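Local coordinates for flavodoxin, WrbA-like protein (Agrobacterium tumefaciens, PDB 3D7N) that probably binds FMN and transfers electrons, consistent with a flavodoxin-like, WrbA-type NAD(P)H:quinone dehydrogenase, at residues A[9-14]-A[57-62]; A[22-27]-A[95-100]; A[51-56]-A[87-92]; A[72-77]-A[111-116]; A[124-129]-A[174-179]. All coordinates share one frame; numbering follows the deposited sequence.

All five contacts build one flavodoxin-like alpha/beta sandwich. Interaction 1, whose centre lies about 3 Å from that of the chain, pairs two parallel strands of the central sheet. Interaction 2 packs helix 19-31 on one side of that sheet, its centre about 8 Å from that of interaction 1, and Phe-60 O meets Phe-97 N at 2.9 Å. Interaction 4 joins two helices that reach Phe-60 and Thr-62. Interactions 3 and 5, centres about 17 Å apart, share a backbone bond from Leu-124 N to Lys-92 O of 2.9 Å, and both touch the second subunit. Tyr-176 OH of interaction 5 reaches Gly-96 N of interaction 2 at 3.2 Å.

Interaction 1 of 5, residues A[9-14]-A[57-62]; sequences TVVVYH and AIIFGT
The Phe-60 ring meets Val-12 at its edge: methyl CG1 of Val-12 lies near the ring plane, 3.7 Å from Phe-60 CD1, and the two side chains run side by side in the same direction. Phe-94 meets the same ring from outside the pair, the planes about 35° apart. Tyr-13 starts from the other face of the sheet; its ring is led away from strand 57-62, leaving its CB to touch Gly-61, 3.6 Å from Gly-61 O, while His-21 meets the ring itself. In Val-12, CG1 stands between the backbone N and the carbonyl carbon (chi1 61°), which brings this methyl against both Phe-60 and Ile-58 CG2, the latter at 3.9 Å.

With Tyr-13, that other face carries Thr-9, Val-11, Ala-57 and Ile-59. Thr-9 CG2, opposite its own N across the CA-CB bond, reaches Ile-59 CD1 at 3.7 Å, and Thr-9 OG1 lies beside Ala-57 CB. Between the two layers of side chains runs a parallel ladder of five backbone hydrogen bonds. Val-10 N gives to Ala-57 O, and Ile-59 N to Val-10 O at 2.9 Å and 170°, a nearly straight bond. Val-12 N to Ile-59 O, Gly-61 N to Val-12 O and His-14 N to Gly-61 O continue it.

This pair is the middle of the flavodoxin-like sheet. Strand 34-37 bonds to Val-11, and strand 93-100 flanks strand 57-65. Helix 19-31 covers Val-11 and Ile-59, whereas helices 46-54, 71-79 and 104-120 cover the face of Val-10, Val-12, Ile-58 and Phe-60.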
# COMPACT_ATOMS: atom_id res chain seq x y z
N THR A 9 -2.83 3.82 28.26
CA THR A 9 -2.32 3.34 26.99
C THR A 9 -1.93 1.89 27.16
O THR A 9 -1.37 1.51 28.16
CB THR A 9 -1.13 4.17 26.53
OG1 THR A 9 -1.55 5.53 26.49
CG2 THR A 9 -0.62 3.74 25.09
N VAL A 10 -2.26 1.05 26.18
CA VAL A 10 -1.82 -0.33 26.18
C VAL A 10 -0.93 -0.57 24.98
O VAL A 10 -1.27 -0.18 23.86
CB VAL A 10 -3.04 -1.28 26.12
CG1 VAL A 10 -2.62 -2.68 25.66
CG2 VAL A 10 -3.75 -1.31 27.49
N VAL A 11 0.23 -1.19 25.20
CA VAL A 11 1.06 -1.67 24.10
C VAL A 11 0.79 -3.18 23.97
O VAL A 11 1.03 -3.96 24.94
CB VAL A 11 2.54 -1.38 24.33
CG1 VAL A 11 3.38 -2.11 23.30
CG2 VAL A 11 2.79 0.13 24.31
N VAL A 12 0.23 -3.58 22.81
CA VAL A 12 -0.08 -4.99 22.50
C VAL A 12 0.82 -5.37 21.32
O VAL A 12 0.83 -4.69 20.28
CB VAL A 12 -1.61 -5.22 22.17
CG1 VAL A 12 -2.05 -4.40 20.92
CG2 VAL A 12 -1.92 -6.71 22.03
N TYR A 13 1.64 -6.40 21.50
CA TYR A 13 2.72 -6.65 20.54
C TYR A 13 3.05 -8.12 20.40
O TYR A 13 2.86 -8.92 21.33
CB TYR A 13 4.01 -5.91 20.99
CG TYR A 13 4.62 -6.53 22.24
CD1 TYR A 13 5.69 -7.43 22.14
CD2 TYR A 13 4.09 -6.27 23.50
CE1 TYR A 13 6.21 -8.07 23.29
CE2 TYR A 13 4.64 -6.89 24.67
CZ TYR A 13 5.69 -7.78 24.54
OH TYR A 13 6.22 -8.40 25.66
N HIS A 14 3.61 -8.45 19.26
CA HIS A 14 4.24 -9.76 19.07
C HIS A 14 5.75 -9.55 18.86
O HIS A 14 6.14 -8.63 18.16
CB HIS A 14 3.59 -10.53 17.89
CG HIS A 14 4.31 -11.78 17.55
ND1 HIS A 14 5.11 -11.90 16.43
CD2 HIS A 14 4.45 -12.95 18.23
CE1 HIS A 14 5.67 -13.10 16.42
NE2 HIS A 14 5.29 -13.75 17.51
N ALA A 57 -5.79 4.43 24.54
CA ALA A 57 -4.89 4.33 23.40
C ALA A 57 -4.38 2.90 23.31
O ALA A 57 -4.12 2.29 24.33
CB ALA A 57 -3.73 5.30 23.50
N ILE A 58 -4.30 2.39 22.08
CA ILE A 58 -3.80 1.04 21.74
C ILE A 58 -2.70 1.23 20.74
O ILE A 58 -2.90 1.86 19.69
CB ILE A 58 -4.89 0.11 21.11
CG1 ILE A 58 -6.06 -0.05 22.08
CG2 ILE A 58 -4.30 -1.25 20.79
CD1 ILE A 58 -7.32 -0.73 21.48
N ILE A 59 -1.52 0.75 21.10
CA ILE A 59 -0.37 0.82 20.24
C ILE A 59 0.01 -0.61 19.86
O ILE A 59 0.30 -1.42 20.71
CB ILE A 59 0.83 1.55 20.88
CG1 ILE A 59 0.40 2.91 21.45
CG2 ILE A 59 1.98 1.72 19.86
CD1 ILE A 59 1.59 3.72 22.14
N PHE A 60 -0.01 -0.88 18.58
CA PHE A 60 0.27 -2.17 18.00
C PHE A 60 1.77 -2.36 17.69
O PHE A 60 2.37 -1.54 17.04
CB PHE A 60 -0.46 -2.26 16.66
CG PHE A 60 -2.00 -2.24 16.74
CD1 PHE A 60 -2.68 -3.04 17.58
CD2 PHE A 60 -2.73 -1.44 15.88
CE1 PHE A 60 -4.09 -3.02 17.61
CE2 PHE A 60 -4.10 -1.44 15.87
CZ PHE A 60 -4.78 -2.22 16.73
N GLY A 61 2.32 -3.48 18.10
CA GLY A 61 3.70 -3.81 17.80
C GLY A 61 3.87 -5.11 17.04
O GLY A 61 3.39 -6.14 17.44
N THR A 62 4.62 -5.08 15.95
CA THR A 62 4.91 -6.35 15.27
C THR A 62 6.18 -6.28 14.47
O THR A 62 6.53 -5.21 13.97
CB THR A 62 3.72 -6.79 14.38
OG1 THR A 62 4.09 -7.96 13.63
CG2 THR A 62 3.28 -5.65 13.41

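Interaction 2 of 5, residues A[22-27]-A[95-100]; sequences RMAEAV and GGFTNS
A Met-aromatic contact joins helix 19-31 to the central sheet of this flavodoxin-like fold, with Met-23, a selenomethionine, lying beside the Phe-97 ring. Its SE is 5.2 Å from the ring centroid, 71° off the normal, so the approach is oblique. The two side chains slide past one another in opposite directions, which brings Met-23 CE to 3.8 Å from Phe-97 CB. Beyond the ring, SE sits 3.2 Å from Thr-98 O and also touches Asn-99 CB.

Val-27 comes over one face of the same ring: CG2 is 4.2 Å from the centroid and 19° off the normal, a CH-pi contact displaced toward the rim. At the far end of the ring Phe-97 CZ presses on Ala-24, 3.7 Å from Ala-24 CB. The ring gets there because CG stands between the backbone N and the carbonyl carbon (chi1 54°). Val-11 and Ile-59 touch Phe-97 from the strands beneath, and Pro-152 adds a loop contact.

No hydrogen bond crosses here. Dispersion, CH-pi and selenium-aromatic contacts, plus the close selenium-carbonyl approach, hold the helix's inner face against the strand, selenium standing in for the natural sulfur.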
# COMPACT_ATOMS: atom_id res chain seq x y z
N ARG A 22 11.86 -5.31 22.77
CA ARG A 22 12.63 -4.17 23.28
C ARG A 22 12.02 -2.84 22.84
O ARG A 22 11.92 -1.88 23.60
CB ARG A 22 14.10 -4.28 22.82
CG ARG A 22 15.06 -3.39 23.54
CD ARG A 22 15.20 -3.78 25.01
NE ARG A 22 15.79 -2.69 25.80
CZ ARG A 22 15.15 -1.59 26.22
NH1 ARG A 22 13.86 -1.38 25.94
NH2 ARG A 22 15.81 -0.68 26.92
N MSE A 23 11.59 -2.79 21.59
CA MSE A 23 10.92 -1.59 21.06
C MSE A 23 9.58 -1.31 21.77
O MSE A 23 9.21 -0.16 21.97
CB MSE A 23 10.73 -1.75 19.56
CG MSE A 23 11.30 -0.62 18.73
SE MSE A 23 10.48 -0.83 16.90
CE MSE A 23 10.16 1.12 16.47
N ALA A 24 8.88 -2.36 22.15
CA ALA A 24 7.64 -2.23 22.88
C ALA A 24 7.90 -1.68 24.28
O ALA A 24 7.17 -0.80 24.73
CB ALA A 24 6.92 -3.57 22.95
N GLU A 25 8.92 -2.21 24.98
CA GLU A 25 9.31 -1.66 26.27
C GLU A 25 9.60 -0.16 26.17
O GLU A 25 9.16 0.62 26.99
CB GLU A 25 10.51 -2.44 26.87
CG GLU A 25 10.14 -3.87 27.33
CD GLU A 25 11.33 -4.81 27.55
OE1 GLU A 25 12.29 -4.83 26.75
OE2 GLU A 25 11.28 -5.57 28.52
N ALA A 26 10.32 0.23 25.13
CA ALA A 26 10.61 1.64 24.88
C ALA A 26 9.35 2.51 24.67
O ALA A 26 9.23 3.61 25.27
CB ALA A 26 11.58 1.75 23.68
N VAL A 27 8.41 2.03 23.86
CA VAL A 27 7.15 2.72 23.64
C VAL A 27 6.33 2.73 24.94
O VAL A 27 5.87 3.78 25.35
CB VAL A 27 6.35 2.08 22.45
CG1 VAL A 27 4.93 2.74 22.23
CG2 VAL A 27 7.20 2.12 21.16
N GLY A 95 -1.65 3.93 17.67
CA GLY A 95 -0.36 4.07 17.02
C GLY A 95 0.24 2.68 16.74
O GLY A 95 -0.37 1.65 17.02
N GLY A 96 1.44 2.63 16.15
CA GLY A 96 2.06 1.36 15.83
C GLY A 96 3.56 1.45 15.78
O GLY A 96 4.12 2.55 15.80
N PHE A 97 4.19 0.29 15.73
CA PHE A 97 5.59 0.22 15.43
C PHE A 97 5.99 -1.12 14.87
O PHE A 97 5.32 -2.11 15.04
CB PHE A 97 6.42 0.54 16.69
CG PHE A 97 6.08 -0.32 17.87
CD1 PHE A 97 6.85 -1.43 18.18
CD2 PHE A 97 5.00 -0.01 18.69
CE1 PHE A 97 6.51 -2.22 19.27
CE2 PHE A 97 4.67 -0.80 19.74
CZ PHE A 97 5.43 -1.91 20.03
N THR A 98 7.14 -1.12 14.22
CA THR A 98 7.67 -2.32 13.63
C THR A 98 9.18 -2.27 13.60
O THR A 98 9.79 -1.24 13.78
CB THR A 98 7.06 -2.62 12.20
OG1 THR A 98 7.29 -4.00 11.86
CG2 THR A 98 7.63 -1.69 11.08
N ASN A 99 9.80 -3.42 13.36
CA ASN A 99 11.25 -3.52 13.30
C ASN A 99 11.71 -4.78 12.57
O ASN A 99 11.24 -5.88 12.85
CB ASN A 99 11.85 -3.48 14.71
CG ASN A 99 11.63 -4.78 15.47
OD1 ASN A 99 12.52 -5.62 15.55
ND2 ASN A 99 10.43 -4.94 16.03
N SER A 100 12.59 -4.67 11.60
CA SER A 100 13.04 -5.89 10.98
C SER A 100 14.54 -5.87 10.81
O SER A 100 15.20 -4.95 11.21
CB SER A 100 12.37 -6.10 9.64
OG SER A 100 13.04 -5.41 8.62

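Interaction 3 of 5, residues A[51-56]-A[87-92]; sequences ALDAAD and AKWQDK
A lysine ammonium group gripping two backbone carbonyls at a helix end is the odd feature here. Lys-92 NZ donates to Ala-55 O at 2.7 Å, in the carbonyl plane, and to Asp-53 O at 3.0 Å. The second bond arrives differently: NZ stands above the Asp-53 carbonyl plane, 61° out of it and not on a lone pair. The lysine chain runs extended as far as CE, which lies 3.5 Å from Leu-52 O; the bend at the last torsion (chi4 -65°) then turns NZ to the two acceptors.

The side chain of the same Asp-53 takes another donor: Trp-89 NE1 gives a fairly straight bond to Asp-53 OD1 at 2.8 Å. The carboxylate lies at the indole edge, near the ring plane, and is met on its anti side; the two planes are 67° apart. Lys-88 brings its CD to 3.4 Å from Asp-53 OD2, although its ammonium NZ stays 5.1 Å from that oxygen. Leu-52 supplies the apolar part, with CB 3.5 Å from Trp-89 CZ2, approaching the indole obliquely.

His-121 stacks on the Trp-89 ring, and Ile-58 of strand 57-65 touches both Trp-89 and Lys-92. Asp-91 forms a salt bridge with Arg-179 of the second subunit, so the same loop also reaches the subunit interface.

Chemically, carbonyls at and just beyond the last turn of helix 46-54 face a cation, whose charge the helix dipole would probably favour. Three hydrogen bonds, two to Asp-53 and one to Ala-55 just past the helix, tie down the loop before strand 93-100.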
# COMPACT_ATOMS: atom_id res chain seq x y z
N ALA A 51 -7.90 -5.37 28.81
CA ALA A 51 -7.08 -4.18 28.83
C ALA A 51 -7.29 -3.36 27.56
O ALA A 51 -7.45 -2.17 27.64
CB ALA A 51 -5.61 -4.55 28.98
N LEU A 52 -7.33 -4.01 26.40
CA LEU A 52 -7.55 -3.28 25.14
C LEU A 52 -8.91 -2.58 25.13
O LEU A 52 -8.99 -1.41 24.84
CB LEU A 52 -7.49 -4.19 23.93
CG LEU A 52 -6.19 -4.70 23.25
CD1 LEU A 52 -5.12 -3.63 23.13
CD2 LEU A 52 -5.68 -5.93 23.99
N ASP A 53 -9.99 -3.31 25.44
CA ASP A 53 -11.30 -2.66 25.59
C ASP A 53 -11.32 -1.49 26.63
O ASP A 53 -12.13 -0.59 26.51
CB ASP A 53 -12.41 -3.65 25.98
CG ASP A 53 -12.67 -4.74 24.94
OD1 ASP A 53 -12.04 -4.79 23.85
OD2 ASP A 53 -13.53 -5.59 25.26
N ALA A 54 -10.43 -1.49 27.62
CA ALA A 54 -10.45 -0.41 28.66
C ALA A 54 -9.43 0.69 28.38
O ALA A 54 -9.37 1.67 29.11
CB ALA A 54 -10.26 -0.98 30.09
N ALA A 55 -8.64 0.54 27.33
CA ALA A 55 -7.56 1.52 27.01
C ALA A 55 -8.14 2.78 26.37
O ALA A 55 -9.14 2.69 25.64
CB ALA A 55 -6.49 0.91 26.12
N ASP A 56 -7.53 3.93 26.69
CA ASP A 56 -7.72 5.16 25.90
C ASP A 56 -6.89 5.19 24.58
O ASP A 56 -7.25 5.92 23.65
CB ASP A 56 -7.37 6.40 26.71
CG ASP A 56 -8.27 6.59 27.89
OD1 ASP A 56 -9.50 6.60 27.71
OD2 ASP A 56 -7.72 6.75 28.99
N ALA A 87 -18.12 -2.61 17.87
CA ALA A 87 -17.46 -1.28 17.87
C ALA A 87 -16.80 -0.86 19.22
O ALA A 87 -16.74 0.31 19.58
CB ALA A 87 -18.48 -0.21 17.39
N LYS A 88 -16.28 -1.83 19.95
CA LYS A 88 -15.67 -1.56 21.25
C LYS A 88 -14.50 -0.57 21.22
O LYS A 88 -14.27 0.14 22.20
CB LYS A 88 -15.24 -2.86 21.92
CG LYS A 88 -16.42 -3.75 22.36
CD LYS A 88 -16.29 -4.34 23.79
CE LYS A 88 -17.12 -3.60 24.88
NZ LYS A 88 -18.45 -4.26 25.12
N TRP A 89 -13.77 -0.50 20.10
CA TRP A 89 -12.60 0.34 20.03
C TRP A 89 -12.83 1.62 19.24
O TRP A 89 -11.86 2.31 18.91
CB TRP A 89 -11.40 -0.44 19.44
CG TRP A 89 -11.00 -1.68 20.22
CD1 TRP A 89 -11.49 -2.09 21.40
CD2 TRP A 89 -9.98 -2.64 19.86
NE1 TRP A 89 -10.90 -3.25 21.80
CE2 TRP A 89 -9.97 -3.62 20.87
CE3 TRP A 89 -9.09 -2.76 18.79
CZ2 TRP A 89 -9.08 -4.71 20.86
CZ3 TRP A 89 -8.21 -3.83 18.75
CH2 TRP A 89 -8.22 -4.80 19.78
N GLN A 90 -14.08 1.92 18.89
CA GLN A 90 -14.39 3.15 18.15
C GLN A 90 -13.87 4.38 18.92
O GLN A 90 -13.98 4.47 20.15
CB GLN A 90 -15.93 3.27 17.89
CG GLN A 90 -16.38 4.19 16.68
CD GLN A 90 -16.48 3.43 15.30
OE1 GLN A 90 -17.11 3.93 14.32
NE2 GLN A 90 -15.90 2.22 15.23
N ASP A 91 -13.27 5.29 18.19
CA ASP A 91 -12.77 6.56 18.73
C ASP A 91 -11.58 6.50 19.68
O ASP A 91 -11.17 7.53 20.21
CB ASP A 91 -13.91 7.37 19.34
CG ASP A 91 -14.98 7.66 18.34
OD1 ASP A 91 -14.65 7.65 17.15
OD2 ASP A 91 -16.14 7.86 18.72
N LYS A 92 -11.01 5.32 19.87
CA LYS A 92 -9.77 5.20 20.62
C LYS A 92 -8.62 5.77 19.80
O LYS A 92 -8.68 5.84 18.56
CB LYS A 92 -9.52 3.72 21.00
CG LYS A 92 -10.54 3.14 22.03
CD LYS A 92 -10.05 1.82 22.61
CE LYS A 92 -11.08 1.06 23.48
NZ LYS A 92 -11.46 1.75 24.73

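Interaction 4 of 5, residues A[72-77]-A[111-116]; sequences QFKKFA and LQYLVL
Two nearly parallel helices of the flavodoxin-like sandwich meet here through their side chains alone, the segment axes 10° apart in direction and 12.3 Å at closest approach. Tyr-113 spans the gap. With CG anti to its backbone N (chi1 175°), the ring extends toward helix 71-79 and carries its hydroxyl to Ala-77 CB, 3.2 Å from OH.

Lys-74 crosses the tyrosine at about a right angle. The bend at chi2 (57°) lays CD and CE along the phenol end, CE 3.4 Å from Tyr-113 OH. A further bend at chi4 turns the ammonium to a salt bridge with Asp-78 and to Pro-69 O and Tyr-65 O of the third subunit. Tyr-113 OH likewise has its polar partner there, Met-66 O of the third subunit, which makes this helix pair part of an intersubunit surface.

Phe-73 reaches in from helix 71-79, its chain also extended, and crosses Tyr-113 obliquely; the two rings come together edge to edge, Phe-73 CE2 lying 4.1 Å from Tyr-113 CE1. Phe-60 and Thr-62 of the sheet lie against Leu-114, which is twisted off a staggered conformation where its methyl CD1 obliquely approaches the Phe-73 ring, 3.4 Å from CE2.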
# COMPACT_ATOMS: atom_id res chain seq x y z
N GLN A 72 1.49 -14.17 13.60
CA GLN A 72 0.99 -14.11 14.96
C GLN A 72 0.28 -12.80 15.21
O GLN A 72 -0.78 -12.78 15.78
CB GLN A 72 2.14 -14.29 15.96
CG GLN A 72 2.71 -15.71 16.06
CD GLN A 72 3.97 -15.90 15.21
OE1 GLN A 72 4.21 -15.19 14.24
NE2 GLN A 72 4.75 -16.89 15.57
N PHE A 73 0.86 -11.67 14.78
CA PHE A 73 0.12 -10.40 14.85
C PHE A 73 -1.20 -10.40 14.07
O PHE A 73 -2.20 -9.95 14.59
CB PHE A 73 0.93 -9.18 14.44
CG PHE A 73 0.20 -7.89 14.72
CD1 PHE A 73 0.27 -7.31 15.95
CD2 PHE A 73 -0.61 -7.33 13.78
CE1 PHE A 73 -0.41 -6.19 16.21
CE2 PHE A 73 -1.30 -6.19 14.05
CZ PHE A 73 -1.20 -5.62 15.26
N LYS A 74 -1.21 -10.93 12.86
CA LYS A 74 -2.42 -10.93 12.01
C LYS A 74 -3.50 -11.83 12.62
O LYS A 74 -4.66 -11.48 12.67
CB LYS A 74 -2.05 -11.32 10.57
CG LYS A 74 -3.16 -11.23 9.56
CD LYS A 74 -3.77 -9.82 9.50
CE LYS A 74 -4.72 -9.64 8.33
NZ LYS A 74 -5.79 -10.70 8.28
N LYS A 75 -3.11 -12.98 13.17
CA LYS A 75 -4.05 -13.83 13.94
C LYS A 75 -4.72 -13.08 15.09
O LYS A 75 -5.90 -13.28 15.41
CB LYS A 75 -3.33 -15.05 14.52
CG LYS A 75 -4.28 -16.02 15.26
CD LYS A 75 -3.66 -17.39 15.40
CE LYS A 75 -4.65 -18.44 15.88
NZ LYS A 75 -4.61 -18.61 17.34
N PHE A 76 -3.97 -12.24 15.76
CA PHE A 76 -4.54 -11.37 16.78
C PHE A 76 -5.46 -10.32 16.16
O PHE A 76 -6.55 -10.04 16.72
CB PHE A 76 -3.46 -10.69 17.61
CG PHE A 76 -3.88 -9.37 18.14
CD1 PHE A 76 -4.62 -9.29 19.32
CD2 PHE A 76 -3.54 -8.20 17.46
CE1 PHE A 76 -5.04 -8.05 19.82
CE2 PHE A 76 -3.94 -6.95 17.95
CZ PHE A 76 -4.72 -6.87 19.11
N ALA A 77 -5.04 -9.73 15.02
CA ALA A 77 -5.83 -8.72 14.35
C ALA A 77 -7.17 -9.34 13.90
O ALA A 77 -8.27 -8.73 14.07
CB ALA A 77 -5.06 -8.15 13.12
N LEU A 111 3.41 -0.98 8.67
CA LEU A 111 2.85 0.19 9.32
C LEU A 111 1.50 0.57 8.72
O LEU A 111 0.57 0.92 9.48
CB LEU A 111 3.83 1.36 9.32
CG LEU A 111 5.09 1.11 10.17
CD1 LEU A 111 6.06 2.30 10.09
CD2 LEU A 111 4.63 0.73 11.59
N GLN A 112 1.42 0.56 7.40
CA GLN A 112 0.19 0.81 6.67
C GLN A 112 -0.90 -0.16 6.99
O GLN A 112 -2.04 0.28 7.06
CB GLN A 112 0.44 0.86 5.18
CG GLN A 112 1.21 2.07 4.81
CD GLN A 112 1.01 2.52 3.40
OE1 GLN A 112 1.55 1.93 2.48
NE2 GLN A 112 0.22 3.62 3.22
N TYR A 113 -0.59 -1.44 7.26
CA TYR A 113 -1.59 -2.37 7.75
C TYR A 113 -2.14 -1.95 9.14
O TYR A 113 -3.31 -2.08 9.47
CB TYR A 113 -1.09 -3.83 7.83
CG TYR A 113 -2.15 -4.71 8.47
CD1 TYR A 113 -2.04 -5.16 9.76
CD2 TYR A 113 -3.32 -4.97 7.79
CE1 TYR A 113 -3.08 -5.95 10.36
CE2 TYR A 113 -4.35 -5.71 8.36
CZ TYR A 113 -4.24 -6.17 9.65
OH TYR A 113 -5.28 -6.85 10.16
N LEU A 114 -1.26 -1.47 9.97
CA LEU A 114 -1.60 -1.10 11.31
C LEU A 114 -2.55 0.11 11.28
O LEU A 114 -3.51 0.20 12.01
CB LEU A 114 -0.26 -0.81 11.98
CG LEU A 114 0.30 -1.89 12.90
CD1 LEU A 114 -0.10 -3.36 12.65
CD2 LEU A 114 1.78 -1.71 13.13
N VAL A 115 -2.32 1.02 10.34
CA VAL A 115 -3.24 2.10 10.12
C VAL A 115 -4.64 1.62 9.66
O VAL A 115 -5.67 2.10 10.16
CB VAL A 115 -2.68 3.08 9.06
CG1 VAL A 115 -3.77 4.10 8.70
CG2 VAL A 115 -1.36 3.75 9.60
N LEU A 116 -4.67 0.67 8.73
CA LEU A 116 -5.92 0.05 8.28
C LEU A 116 -6.68 -0.63 9.42
O LEU A 116 -7.88 -0.51 9.50
CB LEU A 116 -5.66 -0.98 7.20
CG LEU A 116 -5.18 -0.48 5.84
CD1 LEU A 116 -5.08 -1.67 4.84
CD2 LEU A 116 -6.11 0.60 5.28

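Interaction 5 of 5, residues A[124-129]-A[174-179]; sequences LWVSLG and RLYGAR
Arg-179 reaches from helix 167-186 toward the end of strand 124-126, its chain extended from CG to NE, with CB leading toward the strand and CG anti to the backbone N (chi1 176°). CG passes 4.1 Å from Val-126 CG1, the two side chains sliding past each other in opposite directions. CD comes next and lies 3.5 Å from Gly-129 CA. NE donates to Ser-127 O at 2.6 Å and 158°, the oxygen lying at the guanidinium edge, near its plane. Gly-129 CA covers one face, 3.3 Å above the guanidinium plane and displaced toward its rim. CZ lies 3.4 Å from that same Gly-129 CA; beyond it the two terminal nitrogens cross to the second subunit, where NH1 bonds to Gly-122 O and NH2 forms a salt bridge with Asp-91.

Tyr-176 grips the neighbouring carbonyl. Its OH gives a bond of 2.6 Å to Val-126 O, almost in line with the C=O, and the ring edge also faces Ser-127 O. Leu-128 CD1 packs obliquely at Tyr-176 CD1, 3.7 Å away. The hydroxyl also bonds Gly-96 N, linking the helix to strand 93-100.

Thus helix 167-186 holds two successive carbonyls where strand 124-126 gives way to loop. Helix 104-120 lies against Trp-125, strand 93-100 pairs beside strand 124-126, and an antiparallel strand of the second subunit carries the sheet on across the interface.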
# COMPACT_ATOMS: atom_id res chain seq x y z
N LEU A 124 -8.37 6.89 15.87
CA LEU A 124 -7.60 8.00 15.36
C LEU A 124 -6.16 7.62 15.32
O LEU A 124 -5.66 7.10 16.29
CB LEU A 124 -7.66 9.22 16.26
CG LEU A 124 -8.97 9.83 16.58
CD1 LEU A 124 -8.49 11.20 17.09
CD2 LEU A 124 -10.05 9.90 15.42
N TRP A 125 -5.46 7.95 14.25
CA TRP A 125 -4.10 7.50 14.10
C TRP A 125 -3.12 8.59 14.40
O TRP A 125 -3.22 9.70 13.89
CB TRP A 125 -3.85 6.93 12.70
CG TRP A 125 -2.45 6.38 12.59
CD1 TRP A 125 -1.34 7.06 12.19
CD2 TRP A 125 -2.02 5.09 12.98
NE1 TRP A 125 -0.24 6.28 12.31
CE2 TRP A 125 -0.62 5.05 12.79
CE3 TRP A 125 -2.67 3.96 13.49
CZ2 TRP A 125 0.13 3.90 13.04
CZ3 TRP A 125 -1.93 2.86 13.81
CH2 TRP A 125 -0.55 2.82 13.59
N VAL A 126 -2.17 8.27 15.26
CA VAL A 126 -1.11 9.19 15.69
C VAL A 126 0.16 8.88 14.90
O VAL A 126 0.71 7.80 15.01
CB VAL A 126 -0.80 9.03 17.20
CG1 VAL A 126 0.31 9.99 17.61
CG2 VAL A 126 -2.07 9.23 18.07
N SER A 127 0.62 9.85 14.12
CA SER A 127 1.80 9.74 13.32
C SER A 127 3.05 10.07 14.16
O SER A 127 2.94 10.61 15.28
CB SER A 127 1.67 10.70 12.15
OG SER A 127 1.84 12.04 12.60
N LEU A 128 4.24 9.74 13.65
CA LEU A 128 5.49 10.04 14.38
C LEU A 128 5.65 11.55 14.45
O LEU A 128 5.45 12.27 13.47
CB LEU A 128 6.67 9.36 13.69
CG LEU A 128 8.02 9.20 14.43
CD1 LEU A 128 7.89 8.42 15.64
CD2 LEU A 128 9.06 8.55 13.54
N GLY A 129 5.95 12.08 15.62
CA GLY A 129 6.04 13.56 15.73
C GLY A 129 7.41 14.22 15.59
O GLY A 129 8.03 14.13 14.51
N ARG A 174 10.45 5.74 22.19
CA ARG A 174 9.96 6.22 23.51
C ARG A 174 9.23 7.57 23.38
O ARG A 174 8.19 7.79 23.98
CB ARG A 174 11.16 6.35 24.47
CG ARG A 174 10.80 6.84 25.84
CD ARG A 174 12.00 7.36 26.59
NE ARG A 174 12.46 8.62 26.03
CZ ARG A 174 11.87 9.79 26.21
NH1 ARG A 174 10.76 9.91 26.95
NH2 ARG A 174 12.40 10.89 25.67
N LEU A 175 9.81 8.48 22.61
CA LEU A 175 9.19 9.77 22.29
C LEU A 175 7.83 9.53 21.66
O LEU A 175 6.87 10.19 22.02
CB LEU A 175 10.06 10.57 21.30
CG LEU A 175 11.14 11.57 21.70
CD1 LEU A 175 11.00 12.06 23.17
CD2 LEU A 175 12.53 11.07 21.40
N TYR A 176 7.75 8.57 20.73
CA TYR A 176 6.47 8.23 20.10
C TYR A 176 5.41 7.77 21.11
O TYR A 176 4.24 8.14 20.99
CB TYR A 176 6.65 7.13 19.08
CG TYR A 176 5.37 6.75 18.32
CD1 TYR A 176 4.74 7.67 17.46
CD2 TYR A 176 4.82 5.46 18.42
CE1 TYR A 176 3.61 7.36 16.76
CE2 TYR A 176 3.68 5.12 17.70
CZ TYR A 176 3.07 6.08 16.85
OH TYR A 176 1.93 5.76 16.10
N GLY A 177 5.80 6.94 22.07
CA GLY A 177 4.88 6.45 23.07
C GLY A 177 4.38 7.59 23.95
O GLY A 177 3.19 7.62 24.31
N ALA A 178 5.27 8.54 24.28
CA ALA A 178 4.87 9.76 25.00
C ALA A 178 3.91 10.60 24.13
O ALA A 178 2.97 11.20 24.63
CB ALA A 178 6.12 10.57 25.45
N ARG A 179 4.12 10.59 22.81
CA ARG A 179 3.30 11.41 21.92
C ARG A 179 1.89 10.81 21.78
O ARG A 179 0.89 11.54 21.67
CB ARG A 179 3.99 11.53 20.58
CG ARG A 179 3.20 12.27 19.52
CD ARG A 179 3.95 12.25 18.24
NE ARG A 179 3.15 12.56 17.05
CZ ARG A 179 2.79 13.79 16.66
NH1 ARG A 179 2.14 13.97 15.52
NH2 ARG A 179 3.07 14.84 17.40